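Local structure of aminotransferase, class I and II (Erwinia tasmaniensis, 5Z0Q) at residues 97-111 / 262-274. The protein is a class I and II aminotransferase that binds pyridoxal-5'-phosphate and belongs to the PLP-dependent transferase superfamily. Numbering follows the deposited sequence.
Sequences LPGVVTGINIAVRAF and RFNRMRKGMVPDV. With PLP (pyridoxal-5'-phosphate), chain M.
With CG2 of I106 anti to the backbone N and CG1 beside it (chi1 -61°), the two branches of this isoleucine part: CG2 lies over one face of the F263 ring, 3.7 Å from its centroid, in a CH-pi contact, while CD1 meets CG2 of V271 tip to tip. F263, whose CG points away from its own backbone N (chi1 -174°), is a knob in the hole between G103, I106, A107 and F111 of helix 101-111. G103 O sits at the ring edge, and L97 CD1 also comes to the edge, 3.9 Å from CZ. One turn on, M266 folds against the same helix, its SD beside R109 CB and its CB 3.7 Å from A110 CB. Near the end of the contact R262 NH2 gives A110 O a weak, bent hydrogen bond (3.0 Å), with F111 CD1 over one guanidinium face. The R267 guanidinium bonds three backbone carbonyls: NE to V271 O, NH1 to P272 O, and NH1 also to F96 O, just before segment 97-111. These bonds fix the turn of the plane, and L97 CD2 packs over one face, 3.7 Å from NH2. Both methyls of V271 straddle T102 OG1, and CG1 also touches P98 CD; that hydroxyl bonds M270 O of the second subunit, and the bond is repeated the other way round across the dimer interface. The short axes of helices 101-111 and 262-267 approach to 8.7 Å at 111°. Beyond P98, centre of an inverse gamma turn, V100 N and V101 N bond O2P of pyridoxal-5'-phosphate at the N-terminal end of helix 101-111, whose dipole probably steadies the negative charge. This phosphate-binding loop at the start of a helix, packed beside the dimer interface, is characteristic of the large domain of fold-type I PLP enzymes.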
loop_
_atom_site.group_PDB
_atom_site.type_symbol
_atom_site.label_atom_id
_atom_site.label_comp_id
_atom_site.label_asym_id
_atom_site.label_seq_id
_atom_site.Cartn_x
_atom_site.Cartn_y
_atom_site.Cartn_z
ATOM N N LEU A 97 -5.614 -0.040 -6.704
ATOM C CA LEU A 97 -4.957 0.774 -5.694
ATOM C C LEU A 97 -5.061 0.094 -4.339
ATOM O O LEU A 97 -5.991 -0.689 -4.103
ATOM C CB LEU A 97 -5.586 2.174 -5.612
ATOM C CG LEU A 97 -5.519 3.037 -6.872
ATOM C CD1 LEU A 97 -6.581 4.124 -6.826
ATOM C CD2 LEU A 97 -4.134 3.644 -7.027
ATOM N N PRO A 98 -4.117 0.364 -3.429
ATOM C CA PRO A 98 -4.205 -0.163 -2.050
ATOM C C PRO A 98 -4.967 0.778 -1.119
ATOM O O PRO A 98 -4.424 1.356 -0.166
ATOM C CB PRO A 98 -2.732 -0.306 -1.665
ATOM C CG PRO A 98 -2.073 0.831 -2.378
ATOM C CD PRO A 98 -2.814 1.003 -3.687
ATOM N N GLY A 99 -6.255 0.941 -1.390
ATOM C CA GLY A 99 -7.112 1.814 -0.612
ATOM C C GLY A 99 -7.818 2.837 -1.481
ATOM O O GLY A 99 -7.556 2.979 -2.674
ATOM N N VAL A 100 -8.737 3.558 -0.841
ATOM C CA VAL A 100 -9.532 4.571 -1.526
ATOM C C VAL A 100 -8.962 5.950 -1.216
ATOM O O VAL A 100 -9.007 6.854 -2.057
ATOM C CB VAL A 100 -11.015 4.476 -1.126
ATOM C CG1 VAL A 100 -11.848 5.494 -1.898
ATOM C CG2 VAL A 100 -11.537 3.067 -1.361
ATOM N N VAL A 101 -8.419 6.112 -0.006
ATOM C CA VAL A 101 -7.858 7.401 0.392
ATOM C C VAL A 101 -6.692 7.777 -0.513
ATOM O O VAL A 101 -6.527 8.947 -0.883
ATOM C CB VAL A 101 -7.438 7.367 1.874
ATOM C CG1 VAL A 101 -6.808 8.693 2.282
ATOM C CG2 VAL A 101 -8.635 7.051 2.753
ATOM N N THR A 102 -5.871 6.794 -0.890
ATOM C CA THR A 102 -4.770 7.071 -1.806
ATOM C C THR A 102 -5.279 7.487 -3.182
ATOM O O THR A 102 -4.648 8.315 -3.846
ATOM C CB THR A 102 -3.849 5.853 -1.919
ATOM O OG1 THR A 102 -2.802 6.128 -2.857
ATOM C CG2 THR A 102 -4.623 4.619 -2.372
ATOM N N GLY A 103 -6.417 6.941 -3.619
ATOM C CA GLY A 103 -6.992 7.366 -4.882
ATOM C C GLY A 103 -7.484 8.799 -4.856
ATOM O O GLY A 103 -7.444 9.492 -5.877
ATOM N N ILE A 104 -7.952 9.263 -3.697
ATOM C CA ILE A 104 -8.369 10.656 -3.567
ATOM C C ILE A 104 -7.163 11.583 -3.647
ATOM O O ILE A 104 -7.210 12.632 -4.300
ATOM C CB ILE A 104 -9.151 10.851 -2.256
ATOM C CG1 ILE A 104 -10.432 10.015 -2.269
ATOM C CG2 ILE A 104 -9.466 12.321 -2.031
ATOM C CD1 ILE A 104 -11.188 10.032 -0.959
ATOM N N ASN A 105 -6.061 11.207 -2.994
ATOM C CA ASN A 105 -4.878 12.062 -2.985
ATOM C C ASN A 105 -4.239 12.138 -4.366
ATOM O O ASN A 105 -3.907 13.229 -4.843
ATOM C CB ASN A 105 -3.876 11.558 -1.947
ATOM C CG ASN A 105 -4.275 11.926 -0.530
ATOM O OD1 ASN A 105 -3.764 12.890 0.039
ATOM N ND2 ASN A 105 -5.197 11.162 0.043
ATOM N N ILE A 106 -4.064 10.989 -5.027
ATOM C CA ILE A 106 -3.464 10.982 -6.360
ATOM C C ILE A 106 -4.274 11.848 -7.315
ATOM O O ILE A 106 -3.714 12.606 -8.116
ATOM C CB ILE A 106 -3.335 9.541 -6.887
ATOM C CG1 ILE A 106 -2.442 8.706 -5.973
ATOM C CG2 ILE A 106 -2.772 9.541 -8.301
ATOM C CD1 ILE A 106 -2.538 7.223 -6.245
ATOM N N ALA A 107 -5.604 11.758 -7.237
ATOM C CA ALA A 107 -6.455 12.543 -8.124
ATOM C C ALA A 107 -6.222 14.039 -7.942
ATOM O O ALA A 107 -6.179 14.791 -8.923
ATOM C CB ALA A 107 -7.923 12.195 -7.883
ATOM N N VAL A 108 -6.057 14.488 -6.697
ATOM C CA VAL A 108 -5.847 15.910 -6.447
ATOM C C VAL A 108 -4.464 16.343 -6.923
ATOM O O VAL A 108 -4.302 17.420 -7.507
ATOM C CB VAL A 108 -6.063 16.225 -4.955
ATOM C CG1 VAL A 108 -5.755 17.685 -4.665
ATOM C CG2 VAL A 108 -7.490 15.893 -4.547
ATOM N N ARG A 109 -3.445 15.509 -6.689
ATOM C CA ARG A 109 -2.091 15.867 -7.102
ATOM C C ARG A 109 -1.937 15.842 -8.618
ATOM O O ARG A 109 -1.093 16.563 -9.162
ATOM C CB ARG A 109 -1.073 14.922 -6.461
ATOM C CG ARG A 109 -1.225 14.731 -4.962
ATOM C CD ARG A 109 -0.314 15.642 -4.163
ATOM N NE ARG A 109 -0.514 15.463 -2.727
ATOM C CZ ARG A 109 0.137 14.573 -1.984
ATOM N NH1 ARG A 109 1.042 13.776 -2.535
ATOM N NH2 ARG A 109 -0.116 14.482 -0.685
ATOM N N ALA A 110 -2.734 15.030 -9.312
ATOM C CA ALA A 110 -2.573 14.832 -10.748
ATOM C C ALA A 110 -3.519 15.669 -11.595
ATOM O O ALA A 110 -3.165 16.028 -12.722
ATOM C CB ALA A 110 -2.769 13.353 -11.105
ATOM N N PHE A 111 -4.712 15.985 -11.093
ATOM C CA PHE A 111 -5.719 16.699 -11.867
ATOM C C PHE A 111 -5.869 18.153 -11.438
ATOM O O PHE A 111 -6.830 18.815 -11.845
ATOM C CB PHE A 111 -7.066 15.979 -11.762
ATOM C CG PHE A 111 -7.018 14.542 -12.197
ATOM C CD1 PHE A 111 -6.225 14.153 -13.265
ATOM C CD2 PHE A 111 -7.760 13.578 -11.534
ATOM C CE1 PHE A 111 -6.176 12.830 -13.665
ATOM C CE2 PHE A 111 -7.715 12.254 -11.931
ATOM C CZ PHE A 111 -6.923 11.880 -12.998
ATOM N N ARG A 262 -2.077 10.581 -16.729
ATOM C CA ARG A 262 -1.708 11.538 -15.691
ATOM C C ARG A 262 -1.888 10.947 -14.301
ATOM O O ARG A 262 -1.105 11.245 -13.392
ATOM C CB ARG A 262 -2.539 12.816 -15.837
ATOM C CG ARG A 262 -2.318 13.562 -17.143
ATOM C CD ARG A 262 -3.364 14.649 -17.346
ATOM N NE ARG A 262 -3.351 15.641 -16.275
ATOM C CZ ARG A 262 -4.203 16.659 -16.188
ATOM N NH1 ARG A 262 -5.142 16.821 -17.112
ATOM N NH2 ARG A 262 -4.117 17.515 -15.179
ATOM N N PHE A 263 -2.909 10.105 -14.119
ATOM C CA PHE A 263 -3.130 9.462 -12.828
ATOM C C PHE A 263 -2.026 8.457 -12.523
ATOM O O PHE A 263 -1.449 8.466 -11.428
ATOM C CB PHE A 263 -4.501 8.785 -12.820
ATOM C CG PHE A 263 -4.900 8.218 -11.485
ATOM C CD1 PHE A 263 -5.553 9.004 -10.551
ATOM C CD2 PHE A 263 -4.637 6.895 -11.171
ATOM C CE1 PHE A 263 -5.927 8.485 -9.325
ATOM C CE2 PHE A 263 -5.007 6.369 -9.948
ATOM C CZ PHE A 263 -5.653 7.166 -9.025
ATOM N N ASN A 264 -1.713 7.585 -13.486
ATOM C CA ASN A 264 -0.696 6.561 -13.263
ATOM C C ASN A 264 0.689 7.167 -13.074
ATOM O O ASN A 264 1.497 6.629 -12.308
ATOM C CB ASN A 264 -0.688 5.571 -14.427
ATOM C CG ASN A 264 -1.954 4.740 -14.493
ATOM O OD1 ASN A 264 -2.539 4.399 -13.465
ATOM N ND2 ASN A 264 -2.385 4.409 -15.705
ATOM N N ARG A 265 0.983 8.275 -13.757
ATOM C CA ARG A 265 2.281 8.922 -13.591
ATOM C C ARG A 265 2.435 9.495 -12.187
ATOM O O ARG A 265 3.528 9.455 -11.609
ATOM C CB ARG A 265 2.459 10.012 -14.649
ATOM C CG ARG A 265 3.795 10.732 -14.592
ATOM C CD ARG A 265 4.108 11.452 -15.902
ATOM N NE ARG A 265 3.143 12.503 -16.218
ATOM C CZ ARG A 265 2.154 12.374 -17.099
ATOM N NH1 ARG A 265 1.992 11.234 -17.758
ATOM N NH2 ARG A 265 1.328 13.387 -17.322
ATOM N N MET A 266 1.348 10.024 -11.618
ATOM C CA MET A 266 1.391 10.520 -10.247
ATOM C C MET A 266 1.460 9.377 -9.243
ATOM O O MET A 266 2.000 9.547 -8.142
ATOM C CB MET A 266 0.169 11.399 -9.978
ATOM C CG MET A 266 0.107 12.008 -8.585
ATOM S SD MET A 266 1.472 13.138 -8.253
ATOM C CE MET A 266 1.274 14.304 -9.600
ATOM N N ARG A 267 0.936 8.206 -9.606
ATOM C CA ARG A 267 0.893 7.071 -8.692
ATOM C C ARG A 267 2.201 6.290 -8.675
ATOM O O ARG A 267 2.575 5.741 -7.632
ATOM C CB ARG A 267 -0.272 6.151 -9.077
ATOM C CG ARG A 267 -0.488 4.946 -8.167
ATOM C CD ARG A 267 0.219 3.698 -8.680
ATOM N NE ARG A 267 -0.095 2.529 -7.867
ATOM C CZ ARG A 267 -1.060 1.663 -8.154
ATOM N NH1 ARG A 267 -1.283 0.628 -7.358
ATOM N NH2 ARG A 267 -1.801 1.831 -9.242
ATOM N N LYS A 268 2.905 6.240 -9.805
ATOM C CA LYS A 268 4.021 5.316 -9.975
ATOM C C LYS A 268 5.128 5.582 -8.961
ATOM O O LYS A 268 5.515 6.731 -8.728
ATOM C CB LYS A 268 4.567 5.427 -11.398
ATOM C CG LYS A 268 5.670 4.442 -11.734
ATOM C CD LYS A 268 5.914 4.407 -13.234
ATOM C CE LYS A 268 6.122 5.808 -13.791
ATOM N NZ LYS A 268 6.155 5.822 -15.279
ATOM N N GLY A 269 5.627 4.508 -8.350
ATOM C CA GLY A 269 6.708 4.598 -7.389
ATOM C C GLY A 269 6.263 5.033 -6.008
ATOM O O GLY A 269 6.712 4.484 -4.998
ATOM N N MET A 270 5.371 6.022 -5.954
ATOM C CA MET A 270 4.946 6.580 -4.676
ATOM C C MET A 270 3.916 5.692 -3.986
ATOM O O MET A 270 3.932 5.560 -2.757
ATOM C CB MET A 270 4.387 7.985 -4.889
ATOM C CG MET A 270 4.297 8.817 -3.628
ATOM S SD MET A 270 5.909 9.182 -2.910
ATOM C CE MET A 270 5.431 10.242 -1.548
ATOM N N VAL A 271 3.023 5.077 -4.749
ATOM C CA VAL A 271 1.959 4.231 -4.217
ATOM C C VAL A 271 2.253 2.792 -4.629
ATOM O O VAL A 271 2.396 2.515 -5.827
ATOM C CB VAL A 271 0.577 4.678 -4.717
ATOM C CG1 VAL A 271 -0.517 3.831 -4.089
ATOM C CG2 VAL A 271 0.362 6.151 -4.415
ATOM N N PRO A 272 2.346 1.857 -3.692
ATOM C CA PRO A 272 2.730 0.482 -4.027
ATOM C C PRO A 272 1.573 -0.281 -4.664
ATOM O O PRO A 272 0.462 0.225 -4.815
ATOM C CB PRO A 272 3.107 -0.108 -2.667
ATOM C CG PRO A 272 2.249 0.637 -1.701
ATOM C CD PRO A 272 2.142 2.039 -2.245
ATOM N N ASP A 273 1.858 -1.527 -5.039
ATOM C CA ASP A 273 0.850 -2.404 -5.608
ATOM C C ASP A 273 -0.009 -3.018 -4.504
ATOM O O ASP A 273 0.311 -2.952 -3.314
ATOM C CB ASP A 273 1.504 -3.504 -6.444
ATOM C CG ASP A 273 2.115 -2.976 -7.728
ATOM O OD1 ASP A 273 1.689 -1.898 -8.191
ATOM O OD2 ASP A 273 3.019 -3.644 -8.276
ATOM N N VAL A 274 -1.121 -3.627 -4.919
ATOM C CA VAL A 274 -2.047 -4.223 -3.968
ATOM C C VAL A 274 -1.447 -5.501 -3.391
ATOM O O VAL A 274 -0.710 -6.233 -4.065
ATOM C CB VAL A 274 -3.405 -4.494 -4.642
ATOM C CG1 VAL A 274 -4.417 -5.033 -3.639
ATOM C CG2 VAL A 274 -3.928 -3.227 -5.303
HETATM N N1 PLP M . -14.133 6.602 1.211
HETATM C C2 PLP M . -15.153 6.866 2.104
HETATM C C2A PLP M . -16.177 7.916 1.785
HETATM C C3 PLP M . -15.235 6.157 3.296
HETATM O O3 PLP M . -16.248 6.418 4.181
HETATM C C4 PLP M . -14.287 5.182 3.590
HETATM C C4A PLP M . -14.469 4.296 4.786
HETATM C C5 PLP M . -13.261 4.924 2.689
HETATM C C6 PLP M . -13.188 5.637 1.498
HETATM C C5A PLP M . -12.236 3.862 3.018
HETATM O O4P PLP M . -11.036 4.080 2.311
HETATM P P PLP M . -9.718 3.247 2.714
HETATM O O1P PLP M . -9.508 3.332 4.208
HETATM O O2P PLP M . -8.511 3.814 2.003
HETATM O O3P PLP M . -9.919 1.806 2.307
#